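In2-1 family protein, glutathione transferase lambda3 (Populus trichocarpa, PDB 4PQI) probably catalyses glutathione-dependent thiol-transferase reactions as a monomeric lambda-class member of the plant glutathione transferases. Local coordinates at residues R51-L56 and K173-V178; F185-N190 and E219-T224; Y103-S106 and S112-P115; T137-F142 and E233-R238; I191-L194 and K198-I201. All coordinates share one frame; numbering follows the deposited sequence.

Interaction 1: residues R51-L56 and K173-V178. With CA (calcium ion), chain E.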
# COMPACT_ATOMS: atom_id res chain seq x y z
N ARG A 51 5.59 5.87 -5.32
CA ARG A 51 6.65 6.01 -6.32
C ARG A 51 6.09 6.35 -7.69
O ARG A 51 6.56 7.27 -8.38
CB ARG A 51 7.44 4.70 -6.41
CG ARG A 51 8.42 4.58 -7.57
CD ARG A 51 9.00 3.17 -7.58
NE ARG A 51 9.80 2.82 -8.75
CZ ARG A 51 9.34 2.20 -9.84
NH1 ARG A 51 8.06 1.88 -9.97
NH2 ARG A 51 10.18 1.93 -10.82
N ASN A 52 5.07 5.60 -8.08
CA ASN A 52 4.42 5.74 -9.38
C ASN A 52 3.74 7.11 -9.51
O ASN A 52 4.02 7.86 -10.45
CB ASN A 52 3.42 4.60 -9.60
CG ASN A 52 4.09 3.23 -9.77
OD1 ASN A 52 5.32 3.12 -9.79
ND2 ASN A 52 3.28 2.18 -9.88
N PHE A 53 2.87 7.43 -8.56
CA PHE A 53 2.12 8.68 -8.61
C PHE A 53 3.00 9.93 -8.70
O PHE A 53 2.74 10.82 -9.51
CB PHE A 53 1.17 8.79 -7.42
CG PHE A 53 0.15 9.86 -7.57
CD1 PHE A 53 -1.09 9.58 -8.15
CD2 PHE A 53 0.41 11.15 -7.15
CE1 PHE A 53 -2.04 10.57 -8.30
CE2 PHE A 53 -0.55 12.15 -7.30
CZ PHE A 53 -1.78 11.86 -7.87
N LYS A 54 4.06 9.98 -7.90
CA LYS A 54 4.93 11.15 -7.89
C LYS A 54 5.84 11.24 -9.13
O LYS A 54 6.50 12.26 -9.37
CB LYS A 54 5.73 11.24 -6.58
CG LYS A 54 4.87 11.30 -5.32
CD LYS A 54 5.69 11.60 -4.05
CE LYS A 54 6.38 12.95 -4.12
NZ LYS A 54 5.51 14.07 -3.66
N GLY A 55 5.84 10.17 -9.93
CA GLY A 55 6.60 10.12 -11.16
C GLY A 55 8.05 9.76 -10.89
O GLY A 55 8.94 10.23 -11.59
N LEU A 56 8.27 8.95 -9.86
CA LEU A 56 9.63 8.59 -9.45
C LEU A 56 10.09 7.20 -9.92
O LEU A 56 10.96 6.58 -9.31
CB LEU A 56 9.77 8.68 -7.93
CG LEU A 56 9.39 10.03 -7.31
CD1 LEU A 56 9.31 9.95 -5.78
CD2 LEU A 56 10.38 11.10 -7.74
N LYS A 173 -11.06 16.26 -1.33
CA LYS A 173 -10.81 16.51 -2.74
C LYS A 173 -9.63 15.71 -3.34
O LYS A 173 -9.76 15.10 -4.40
CB LYS A 173 -10.57 18.01 -2.92
CG LYS A 173 -10.41 18.52 -4.34
CD LYS A 173 -10.46 20.05 -4.34
CE LYS A 173 -9.54 20.65 -5.40
NZ LYS A 173 -8.09 20.36 -5.14
N GLU A 174 -8.49 15.70 -2.65
CA GLU A 174 -7.27 15.19 -3.25
C GLU A 174 -6.89 13.79 -2.77
O GLU A 174 -6.95 13.49 -1.58
CB GLU A 174 -6.09 16.15 -3.01
CG GLU A 174 -6.45 17.64 -2.96
CD GLU A 174 -6.95 18.11 -1.57
OE1 GLU A 174 -7.46 17.28 -0.76
OE2 GLU A 174 -6.82 19.32 -1.29
N PHE A 175 -6.48 12.94 -3.71
CA PHE A 175 -5.83 11.66 -3.41
C PHE A 175 -4.59 11.93 -2.54
O PHE A 175 -3.83 12.88 -2.81
CB PHE A 175 -5.44 11.01 -4.75
CG PHE A 175 -4.85 9.62 -4.64
CD1 PHE A 175 -5.56 8.59 -4.04
CD2 PHE A 175 -3.61 9.35 -5.20
CE1 PHE A 175 -5.03 7.31 -3.98
CE2 PHE A 175 -3.07 8.08 -5.14
CZ PHE A 175 -3.78 7.06 -4.52
N SER A 176 -4.38 11.12 -1.51
CA SER A 176 -3.27 11.35 -0.58
C SER A 176 -2.60 10.07 -0.07
O SER A 176 -3.02 8.95 -0.38
CB SER A 176 -3.77 12.16 0.63
OG SER A 176 -4.47 11.31 1.54
N LEU A 177 -1.56 10.25 0.75
CA LEU A 177 -0.88 9.15 1.42
C LEU A 177 -1.82 8.25 2.24
O LEU A 177 -1.56 7.04 2.38
CB LEU A 177 0.26 9.68 2.31
CG LEU A 177 1.42 10.38 1.60
CD1 LEU A 177 2.54 10.77 2.58
CD2 LEU A 177 1.98 9.51 0.46
N VAL A 178 -2.90 8.83 2.77
CA VAL A 178 -3.86 8.09 3.57
C VAL A 178 -4.58 7.03 2.73
O VAL A 178 -4.62 5.86 3.12
CB VAL A 178 -4.88 9.02 4.27
CG1 VAL A 178 -5.78 8.22 5.18
CG2 VAL A 178 -4.16 10.09 5.09
CA CA E . 10.93 10.88 -12.72
O HOH W 1 12.80 10.57 -14.59
O HOH W 2 10.53 8.77 -13.57
O HOH W 3 9.39 12.09 -14.28
O HOH W 4 10.80 13.02 -11.41
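Phe53 and Phe175 meet ring against ring where the end of a helix in the thioredoxin-like half of the protein faces the start of a long helix in the all-helical half. The closest pair is Phe53 CE1 and Phe175 CD2, 3.7 Å apart. CD2 of Phe175 hangs over one face of the Phe53 ring, displaced toward its rim, while Phe175 CE2 reaches Phe53 CD1 at 3.9 Å. The planes are inclined by 55° with 5.3 Å between centroids, so the pair is neither a parallel stack nor a T-shape. Each side chain is swung out with CG anti to its backbone N (chi1 -166° for Phe53, -175° for Phe175). This sends the rings toward each other from opposite backbones, and they run past one another antiparallel. The contact is apolar and buried.

Both backbones change structure here. After Phe53 the helix closes in a Schellman motif at Gly55, with Leu56 N bonded to Arg51 O at 2.8 Å. The carbonyl turned outward, Gly55 O, binds a calcium ion at 2.4 Å, alongside four waters and Glu59. Beyond Phe175, Ser176 is the N-cap of the next helix: its OG accepts from Val178 N at 3.2 Å. Ser176 N in turn donates to Asp179 OD2, the reciprocal half of the N-capping box known at this helix in glutathione transferases.

The ring pair thus lies between helices 42-54 and 177-197, with Leu7 and Ala4 of helix 4-7 packed on Phe53 and Phe175 respectively, and Arg51 reaching strand 60-64 through Ile60 O.

Interaction 2: residues F185-N190 and E219-T224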
# COMPACT_ATOMS: atom_id res chain seq x y z
N PHE A 185 -4.73 -3.04 1.52
CA PHE A 185 -5.34 -3.97 2.47
C PHE A 185 -6.83 -4.11 2.19
O PHE A 185 -7.37 -5.23 2.20
CB PHE A 185 -5.01 -3.55 3.91
CG PHE A 185 -3.54 -3.68 4.24
CD1 PHE A 185 -3.02 -4.91 4.63
CD2 PHE A 185 -2.68 -2.60 4.09
CE1 PHE A 185 -1.65 -5.05 4.90
CE2 PHE A 185 -1.32 -2.73 4.35
CZ PHE A 185 -0.80 -3.95 4.76
N VAL A 186 -7.48 -2.99 1.88
CA VAL A 186 -8.89 -3.03 1.50
C VAL A 186 -9.06 -3.85 0.22
O VAL A 186 -9.98 -4.67 0.14
CB VAL A 186 -9.49 -1.61 1.34
CG1 VAL A 186 -10.91 -1.69 0.71
CG2 VAL A 186 -9.53 -0.90 2.69
N GLU A 187 -8.17 -3.65 -0.75
CA GLU A 187 -8.13 -4.44 -1.99
C GLU A 187 -8.17 -5.94 -1.71
O GLU A 187 -9.04 -6.67 -2.22
CB GLU A 187 -6.85 -4.09 -2.79
CG GLU A 187 -6.48 -5.06 -3.93
CD GLU A 187 -5.09 -4.79 -4.56
OE1 GLU A 187 -4.51 -3.68 -4.37
OE2 GLU A 187 -4.57 -5.70 -5.26
N ARG A 188 -7.24 -6.41 -0.89
CA ARG A 188 -7.13 -7.84 -0.61
C ARG A 188 -8.28 -8.34 0.27
O ARG A 188 -8.83 -9.40 0.02
CB ARG A 188 -5.78 -8.14 0.05
CG ARG A 188 -4.61 -7.92 -0.89
CD ARG A 188 -3.31 -7.80 -0.13
NE ARG A 188 -2.16 -7.78 -1.04
CZ ARG A 188 -1.84 -6.75 -1.81
NH1 ARG A 188 -2.59 -5.64 -1.78
NH2 ARG A 188 -0.79 -6.81 -2.61
N LEU A 189 -8.63 -7.56 1.28
CA LEU A 189 -9.73 -7.93 2.18
C LEU A 189 -11.05 -8.05 1.41
O LEU A 189 -11.82 -8.98 1.64
CB LEU A 189 -9.84 -6.94 3.34
CG LEU A 189 -8.69 -7.03 4.36
CD1 LEU A 189 -8.77 -5.88 5.36
CD2 LEU A 189 -8.68 -8.37 5.09
N ASN A 190 -11.29 -7.11 0.50
CA ASN A 190 -12.50 -7.10 -0.30
C ASN A 190 -12.64 -8.42 -1.06
O ASN A 190 -13.69 -9.07 -1.02
CB ASN A 190 -12.48 -5.91 -1.26
CG ASN A 190 -13.83 -5.66 -1.90
OD1 ASN A 190 -14.82 -6.30 -1.55
ND2 ASN A 190 -13.87 -4.72 -2.83
N GLU A 219 -4.14 5.34 -12.45
CA GLU A 219 -3.17 4.46 -13.10
C GLU A 219 -2.02 4.04 -12.18
O GLU A 219 -1.59 2.89 -12.22
CB GLU A 219 -2.59 5.15 -14.35
CG GLU A 219 -3.61 5.40 -15.44
CD GLU A 219 -4.24 4.12 -15.96
OE1 GLU A 219 -3.58 3.06 -15.89
OE2 GLU A 219 -5.40 4.18 -16.42
N ALA A 220 -1.55 4.97 -11.36
CA ALA A 220 -0.45 4.68 -10.44
C ALA A 220 -0.79 3.47 -9.57
O ALA A 220 0.05 2.62 -9.30
CB ALA A 220 -0.14 5.89 -9.58
N TYR A 221 -2.05 3.40 -9.14
CA TYR A 221 -2.51 2.27 -8.34
C TYR A 221 -2.75 1.00 -9.16
O TYR A 221 -2.30 -0.07 -8.76
CB TYR A 221 -3.77 2.62 -7.55
CG TYR A 221 -4.43 1.41 -6.90
CD1 TYR A 221 -3.75 0.64 -5.95
CD2 TYR A 221 -5.74 1.06 -7.22
CE1 TYR A 221 -4.36 -0.45 -5.35
CE2 TYR A 221 -6.34 -0.03 -6.63
CZ TYR A 221 -5.65 -0.78 -5.69
OH TYR A 221 -6.26 -1.86 -5.10
N LYS A 222 -3.46 1.12 -10.28
CA LYS A 222 -3.86 -0.04 -11.08
C LYS A 222 -2.67 -0.89 -11.48
O LYS A 222 -2.74 -2.12 -11.43
CB LYS A 222 -4.66 0.38 -12.32
CG LYS A 222 -6.06 0.88 -12.02
CD LYS A 222 -6.89 1.04 -13.30
CE LYS A 222 -6.34 2.15 -14.16
NZ LYS A 222 -7.20 2.45 -15.34
N GLN A 223 -1.58 -0.22 -11.87
CA GLN A 223 -0.31 -0.85 -12.21
C GLN A 223 0.27 -1.78 -11.13
O GLN A 223 1.14 -2.59 -11.43
CB GLN A 223 0.73 0.23 -12.54
CG GLN A 223 0.41 1.05 -13.76
CD GLN A 223 1.48 2.07 -14.09
OE1 GLN A 223 2.59 2.02 -13.54
NE2 GLN A 223 1.15 3.00 -14.98
N THR A 224 -0.18 -1.65 -9.88
CA THR A 224 0.45 -2.36 -8.77
C THR A 224 -0.41 -3.49 -8.20
O THR A 224 0.02 -4.22 -7.30
CB THR A 224 0.76 -1.41 -7.61
OG1 THR A 224 -0.47 -1.02 -7.01
CG2 THR A 224 1.50 -0.18 -8.11
O HOH W 5 0.55 -5.87 -5.02
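Tyr221 reaches Glu187 from the short helix 219-222, tying it to helix 177-197, the long central helix of the C-terminal helical domain in the glutathione transferase fold.

The direct link is a hydrogen bond: Tyr221 OH donates to Glu187 OE1 at 2.6 Å. The hydroxyl comes from above the carboxylate, 51° out of its plane, and the ring and carboxylate planes stand 77° apart. Glu187 is extended, its CG trans to the main-chain nitrogen (chi1 165°), which carries the carboxylate across to the phenol; the CB of Glu187 also passes Tyr221 OH at 3.3 Å. This buried carboxylate has further donors: Gln45 NE2 of helix 42-54 also bonds to OE1, and Thr226 N bonds to OE2. An alanine in place of Glu187 would probably leave the Tyr221 hydroxyl and Thr226 N without the carboxylate they share and cost Gln45 NE2 one of its two acceptors.

As for charge, Arg188 NH1 lies 3.8 Å from Glu187 OE1, a long salt bridge that may still help to offset the buried negative charge.

Water supplies a second bridge between the segments: a single molecule accepts from Arg188 NH2 at 2.9 Å, in the plane of the guanidinium, and donates to Thr224 O.

Within 219-224, Tyr221 O takes two bonds from one residue, from Thr224 N at 2.9 Å and from Thr224 OG1 at 2.7 Å, the hydroxyl sitting on a carbonyl lone pair.

Interaction 3: residues Y103-S106 and S112-P115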
# COMPACT_ATOMS: atom_id res chain seq x y z
N TYR A 103 8.37 9.81 3.51
CA TYR A 103 9.70 10.28 3.11
C TYR A 103 9.76 10.65 1.62
O TYR A 103 10.37 11.67 1.24
CB TYR A 103 10.73 9.20 3.46
CG TYR A 103 12.17 9.52 3.14
CD1 TYR A 103 12.76 10.72 3.55
CD2 TYR A 103 12.96 8.61 2.45
CE1 TYR A 103 14.10 10.99 3.27
CE2 TYR A 103 14.28 8.87 2.18
CZ TYR A 103 14.85 10.06 2.59
OH TYR A 103 16.18 10.30 2.29
N LEU A 104 9.13 9.82 0.79
CA LEU A 104 8.96 10.16 -0.62
C LEU A 104 8.23 11.50 -0.74
O LEU A 104 8.67 12.38 -1.48
CB LEU A 104 8.20 9.07 -1.38
CG LEU A 104 8.94 7.73 -1.55
CD1 LEU A 104 8.30 6.86 -2.66
CD2 LEU A 104 10.41 7.97 -1.83
N GLU A 105 7.14 11.67 0.01
CA GLU A 105 6.39 12.93 -0.02
C GLU A 105 7.14 14.17 0.50
O GLU A 105 6.95 15.27 -0.02
CB GLU A 105 5.02 12.77 0.67
CG GLU A 105 4.22 14.09 0.87
CD GLU A 105 3.72 14.74 -0.43
OE1 GLU A 105 3.71 14.07 -1.50
OE2 GLU A 105 3.33 15.93 -0.38
N SER A 106 7.97 14.00 1.53
CA SER A 106 8.66 15.16 2.11
C SER A 106 9.96 15.54 1.38
O SER A 106 10.39 16.70 1.41
CB SER A 106 8.96 14.93 3.59
OG SER A 106 9.84 13.82 3.74
N SER A 112 1.95 16.60 -5.03
CA SER A 112 1.72 16.46 -3.60
C SER A 112 0.77 15.31 -3.27
O SER A 112 -0.23 15.11 -3.95
CB SER A 112 1.16 17.77 -3.04
OG SER A 112 1.60 17.98 -1.71
N LEU A 113 1.12 14.54 -2.25
CA LEU A 113 0.25 13.50 -1.72
C LEU A 113 -0.17 13.78 -0.27
O LEU A 113 -0.66 12.89 0.43
CB LEU A 113 0.91 12.12 -1.85
CG LEU A 113 0.90 11.57 -3.29
CD1 LEU A 113 1.73 10.30 -3.40
CD2 LEU A 113 -0.54 11.32 -3.76
N LEU A 114 0.06 15.01 0.18
CA LEU A 114 -0.52 15.51 1.43
C LEU A 114 -0.96 16.95 1.19
O LEU A 114 -0.19 17.75 0.66
CB LEU A 114 0.49 15.48 2.58
CG LEU A 114 0.74 14.13 3.28
CD1 LEU A 114 1.86 14.28 4.29
CD2 LEU A 114 -0.53 13.62 3.96
N PRO A 115 -2.21 17.28 1.54
CA PRO A 115 -2.70 18.64 1.32
C PRO A 115 -2.12 19.57 2.36
O PRO A 115 -1.52 19.10 3.32
CB PRO A 115 -4.21 18.49 1.51
CG PRO A 115 -4.35 17.38 2.48
CD PRO A 115 -3.23 16.42 2.17
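The linker that leads from helix 97-107, the last helix of the thioredoxin-like domain, into the helical domain of this glutathione transferase fold is tied back onto that helix by a single carboxylate, that of Glu105, which meets Ser112, Leu113 and Leu114. The nearest backbones here are those of Glu105 and Leu113.

Glu105 OE1 accepts from Leu113 N at 2.7 Å, with an N-H...O angle of 148°; the donor stands above the carboxylate plane rather than in it. Glu105 OE2 serves the next amide, Leu114 N, at 3.4 Å, a weak bond that adds little beside the first. Ser112 OG lies 3.0 Å from Glu105 OE2. Two successive amides thus turn to one carboxylate, the Leu113 bond doing most of the holding.

The carboxylate gets there by a bent chain: CG leaves CB on the side opposite the main-chain nitrogen (chi1 172°), and a turn at chi2 (67°) brings the acid round to the loop. Its apolar part is used as well, since Glu105 CG lies 4.2 Å from Leu114 CD1, and Leu177 of helix 177-197 packs on the same side chain.

OE1 also has a charged partner, Lys54 NZ of helix 42-54, whose ammonium would be expected to favour the ionised acid. Leu113 turns its side chain to Thr50, Phe53 and Ile180, joining the linker to helices of both domains. Alongside the amide bond, Leu113 CB rests 3.4 Å from Glu105 OE1.

Interaction 4: residues T137-F142 and E233-R238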
# COMPACT_ATOMS: atom_id res chain seq x y z
N THR A 137 -7.67 -5.70 13.52
CA THR A 137 -9.05 -6.06 13.74
C THR A 137 -9.56 -7.04 12.67
O THR A 137 -10.08 -8.11 13.01
CB THR A 137 -9.97 -4.81 13.80
OG1 THR A 137 -9.52 -3.94 14.85
CG2 THR A 137 -11.40 -5.21 14.08
N VAL A 138 -9.41 -6.68 11.40
CA VAL A 138 -9.96 -7.50 10.31
C VAL A 138 -9.22 -8.84 10.15
O VAL A 138 -9.86 -9.88 9.98
CB VAL A 138 -10.01 -6.76 8.95
CG1 VAL A 138 -10.72 -7.63 7.90
CG2 VAL A 138 -10.74 -5.44 9.07
N TYR A 139 -7.90 -8.81 10.21
CA TYR A 139 -7.12 -10.03 10.00
C TYR A 139 -7.25 -11.05 11.13
O TYR A 139 -6.86 -12.21 10.98
CB TYR A 139 -5.65 -9.71 9.69
CG TYR A 139 -5.43 -9.27 8.26
CD1 TYR A 139 -5.22 -10.20 7.25
CD2 TYR A 139 -5.45 -7.92 7.91
CE1 TYR A 139 -5.02 -9.81 5.94
CE2 TYR A 139 -5.26 -7.51 6.59
CZ TYR A 139 -5.04 -8.47 5.61
OH TYR A 139 -4.85 -8.09 4.30
N THR A 140 -7.83 -10.64 12.25
CA THR A 140 -8.11 -11.58 13.34
C THR A 140 -9.59 -11.92 13.42
O THR A 140 -10.05 -12.50 14.41
CB THR A 140 -7.64 -11.02 14.70
OG1 THR A 140 -8.29 -9.76 14.96
CG2 THR A 140 -6.14 -10.81 14.71
N ALA A 141 -10.35 -11.57 12.38
CA ALA A 141 -11.81 -11.74 12.42
C ALA A 141 -12.32 -12.96 11.63
O ALA A 141 -13.52 -13.26 11.65
CB ALA A 141 -12.48 -10.48 11.93
N PHE A 142 -11.41 -13.64 10.94
CA PHE A 142 -11.79 -14.66 9.97
C PHE A 142 -12.52 -15.85 10.58
O PHE A 142 -13.30 -16.50 9.90
CB PHE A 142 -10.58 -15.13 9.16
CG PHE A 142 -9.90 -14.04 8.41
CD1 PHE A 142 -10.64 -13.01 7.85
CD2 PHE A 142 -8.52 -14.00 8.30
CE1 PHE A 142 -10.01 -11.98 7.17
CE2 PHE A 142 -7.89 -12.98 7.62
CZ PHE A 142 -8.63 -11.96 7.06
N GLU A 233 -5.99 -18.08 -2.60
CA GLU A 233 -5.30 -19.30 -2.20
C GLU A 233 -4.32 -19.03 -1.07
O GLU A 233 -4.23 -19.79 -0.11
CB GLU A 233 -4.58 -19.95 -3.39
CG GLU A 233 -3.63 -21.09 -2.98
CD GLU A 233 -3.53 -22.21 -4.01
OE1 GLU A 233 -4.45 -22.32 -4.85
OE2 GLU A 233 -2.55 -22.98 -3.96
N PHE A 234 -3.58 -17.93 -1.19
CA PHE A 234 -2.62 -17.54 -0.17
C PHE A 234 -3.29 -17.30 1.19
O PHE A 234 -2.82 -17.80 2.21
CB PHE A 234 -1.84 -16.30 -0.63
CG PHE A 234 -0.90 -15.74 0.41
CD1 PHE A 234 0.08 -16.54 0.99
CD2 PHE A 234 -0.98 -14.41 0.79
CE1 PHE A 234 0.94 -16.03 1.94
CE2 PHE A 234 -0.12 -13.90 1.73
CZ PHE A 234 0.85 -14.71 2.31
N TYR A 235 -4.40 -16.56 1.18
CA TYR A 235 -5.10 -16.22 2.43
C TYR A 235 -5.85 -17.40 3.07
O TYR A 235 -5.96 -17.48 4.29
CB TYR A 235 -6.05 -15.05 2.23
CG TYR A 235 -5.40 -13.69 2.40
CD1 TYR A 235 -4.02 -13.55 2.40
CD2 TYR A 235 -6.18 -12.55 2.58
CE1 TYR A 235 -3.43 -12.30 2.55
CE2 TYR A 235 -5.61 -11.31 2.72
CZ TYR A 235 -4.23 -11.19 2.72
OH TYR A 235 -3.67 -9.95 2.86
N LYS A 236 -6.38 -18.29 2.24
CA LYS A 236 -6.95 -19.53 2.74
C LYS A 236 -5.87 -20.35 3.47
O LYS A 236 -6.12 -20.90 4.56
CB LYS A 236 -7.58 -20.34 1.61
CG LYS A 236 -8.84 -19.71 1.01
CD LYS A 236 -9.71 -20.75 0.27
CE LYS A 236 -9.14 -21.12 -1.09
NZ LYS A 236 -10.09 -21.98 -1.87
N LYS A 237 -4.68 -20.43 2.88
CA LYS A 237 -3.61 -21.23 3.46
C LYS A 237 -3.07 -20.56 4.72
O LYS A 237 -2.64 -21.23 5.65
CB LYS A 237 -2.49 -21.47 2.44
CG LYS A 237 -2.92 -22.31 1.24
CD LYS A 237 -1.71 -22.90 0.52
CE LYS A 237 -0.65 -21.84 0.23
NZ LYS A 237 0.51 -22.41 -0.50
N ARG A 238 -3.10 -19.23 4.74
CA ARG A 238 -2.53 -18.46 5.84
C ARG A 238 -3.46 -18.36 7.06
O ARG A 238 -3.00 -18.36 8.19
CB ARG A 238 -2.11 -17.06 5.34
CG ARG A 238 -1.59 -16.12 6.41
CD ARG A 238 -0.40 -16.71 7.17
NE ARG A 238 0.21 -15.76 8.11
CZ ARG A 238 -0.29 -15.46 9.30
NH1 ARG A 238 -1.43 -16.01 9.71
NH2 ARG A 238 0.34 -14.59 10.09
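Tyr139 and Tyr235 cross at about a right angle, their ring planes 80° apart and their centroids 5.7 Å apart, and a hydrogen bond joins their hydroxyls: Tyr139 OH and Tyr235 OH are 2.6 Å from each other. It ties the end of helix 118-139 to the C-terminal helix 228-239 within the helical domain of the glutathione transferase fold. Each oxygen arrives at the edge of the partner's ring, close to its plane, so neither ring lies flat on the other. Beside the bond the carbons touch as well, Tyr139 CE1 coming to 3.6 Å from Tyr235 CZ. A chi1 of -78° sets CG of Tyr139 opposite its carbonyl carbon and directs the phenol toward helix 228-239.

Around the pair, Phe185 and Leu189 of helix 177-197 pack on Tyr139, while Phe192 and Phe239 make edge-to-face contacts with Tyr235. The pair sits near the glutathione pocket, though neither tyrosine is among the residues lining it.

A phenylalanine at Tyr139 would probably keep much of the ring packing but strip the Tyr235 hydroxyl of this partner, slackening the tie between the two helices.

Either hydroxyl could be the donor: each oxygen can give or take the proton, and one proton suffices for the link.

Interaction 5: residues I191-L194 and K198-I201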
# COMPACT_ATOMS: atom_id res chain seq x y z
N ILE A 191 -11.56 -8.82 -1.73
CA ILE A 191 -11.57 -10.07 -2.50
C ILE A 191 -11.73 -11.30 -1.61
O ILE A 191 -12.53 -12.20 -1.91
CB ILE A 191 -10.28 -10.23 -3.33
CG1 ILE A 191 -10.09 -9.04 -4.27
CG2 ILE A 191 -10.31 -11.51 -4.13
CD1 ILE A 191 -8.70 -8.98 -4.88
N PHE A 192 -10.97 -11.33 -0.51
CA PHE A 192 -10.95 -12.51 0.35
C PHE A 192 -12.29 -12.74 1.05
O PHE A 192 -12.84 -13.84 1.00
CB PHE A 192 -9.81 -12.43 1.37
CG PHE A 192 -9.68 -13.65 2.25
CD1 PHE A 192 -9.55 -14.93 1.69
CD2 PHE A 192 -9.65 -13.53 3.63
CE1 PHE A 192 -9.41 -16.05 2.50
CE2 PHE A 192 -9.51 -14.64 4.45
CZ PHE A 192 -9.39 -15.91 3.89
N LEU A 193 -12.81 -11.69 1.69
CA LEU A 193 -14.08 -11.78 2.43
C LEU A 193 -15.26 -12.14 1.53
O LEU A 193 -16.12 -12.95 1.90
CB LEU A 193 -14.35 -10.46 3.15
CG LEU A 193 -13.40 -10.14 4.30
CD1 LEU A 193 -13.54 -8.69 4.80
CD2 LEU A 193 -13.61 -11.13 5.43
N LEU A 194 -15.31 -11.54 0.35
CA LEU A 194 -16.43 -11.78 -0.55
C LEU A 194 -16.35 -13.20 -1.11
O LEU A 194 -17.34 -13.92 -1.12
CB LEU A 194 -16.46 -10.75 -1.67
CG LEU A 194 -17.68 -10.84 -2.59
CD1 LEU A 194 -18.98 -10.71 -1.80
CD2 LEU A 194 -17.59 -9.77 -3.66
N LYS A 198 -18.53 -14.83 1.72
CA LYS A 198 -19.73 -14.21 1.17
C LYS A 198 -20.05 -12.91 1.91
O LYS A 198 -21.21 -12.62 2.19
CB LYS A 198 -20.91 -15.16 1.26
CG LYS A 198 -20.62 -16.54 0.71
CD LYS A 198 -21.54 -17.56 1.35
CE LYS A 198 -21.00 -18.95 1.11
NZ LYS A 198 -21.82 -19.97 1.81
N TYR A 199 -19.02 -12.15 2.23
CA TYR A 199 -19.19 -10.89 2.94
C TYR A 199 -18.76 -9.73 2.06
O TYR A 199 -17.60 -9.63 1.65
CB TYR A 199 -18.41 -10.92 4.26
CG TYR A 199 -18.53 -9.68 5.11
CD1 TYR A 199 -19.62 -9.50 5.95
CD2 TYR A 199 -17.56 -8.69 5.07
CE1 TYR A 199 -19.74 -8.37 6.73
CE2 TYR A 199 -17.67 -7.55 5.84
CZ TYR A 199 -18.76 -7.40 6.67
OH TYR A 199 -18.87 -6.28 7.45
N ASP A 200 -19.72 -8.86 1.74
CA ASP A 200 -19.48 -7.68 0.91
C ASP A 200 -19.20 -6.50 1.85
O ASP A 200 -20.09 -6.04 2.57
CB ASP A 200 -20.71 -7.40 0.04
CG ASP A 200 -20.51 -6.23 -0.92
OD1 ASP A 200 -19.48 -5.54 -0.84
OD2 ASP A 200 -21.40 -5.99 -1.77
N ILE A 201 -17.97 -6.02 1.82
CA ILE A 201 -17.57 -4.93 2.71
C ILE A 201 -18.24 -3.62 2.30
O ILE A 201 -18.32 -2.68 3.10
CB ILE A 201 -16.05 -4.74 2.78
CG1 ILE A 201 -15.48 -4.37 1.41
CG2 ILE A 201 -15.38 -6.00 3.32
CD1 ILE A 201 -14.03 -3.93 1.46
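This is a helix-ending contact in the all-helical C-terminal domain, in which the last turns of helix 177-197 are closed by the chain that leaves it for helix 206-215, with Leu193 meeting Tyr199 and Ile201. Lys198 takes a positive phi (57°), a common way for a chain to leave a right-handed helix, and the following amide turns back: Tyr199 N donates to Leu193 O at 3.0 Å. That bond is nearly straight, 167° at the hydrogen, although the donor stands above the carbonyl plane. Lys198 N adds only a weak bond to Leu194 O, at 3.2 Å.

Over this backbone closure lies an apolar patch. Leu193 CD1 meets Ile201 CG2 at 3.6 Å, the two side chains crossing at about a right angle, and also reaches Tyr199 CD2 at 4.0 Å, where leucine and ring run side by side. Leu194 lays CD1 along the Tyr199-Asp200 main chain, 4.1 Å from Asp200 N. Phe154 of helix 151-160 packs on both Leu193 and Ile201.

The polar ends turn elsewhere, Tyr199 OH to Arg205 and Asp200 OD1 to Thr202 OG1. Across the contact itself, then, main-chain hydrogen bonding sets the turn, and leucine, isoleucine and ring carbons seal it.

Helix 177-197 runs through interactions 1, 2 and 5, from its capped start to its closed end. Interactions 1 and 3 form one cluster at the domain interface, centres 7 Å apart, joined by the backbone pair Leu177 N and Leu113 O at 2.8 Å. Interaction 2 touches interaction 1 through Asn52, packed on Ala220 and Thr224, and interaction 4 through Leu189 on Val138 and Tyr139. Interactions 4 and 5, centres 12 Å apart, meet at Phe192, whose ring packs on Tyr235 and Phe142; their centres lie about 31 and 32 Å from that of interaction 3. Bound glutathione is about 8 Å from the Tyr235 side chain and about 13 Å from that of Glu187.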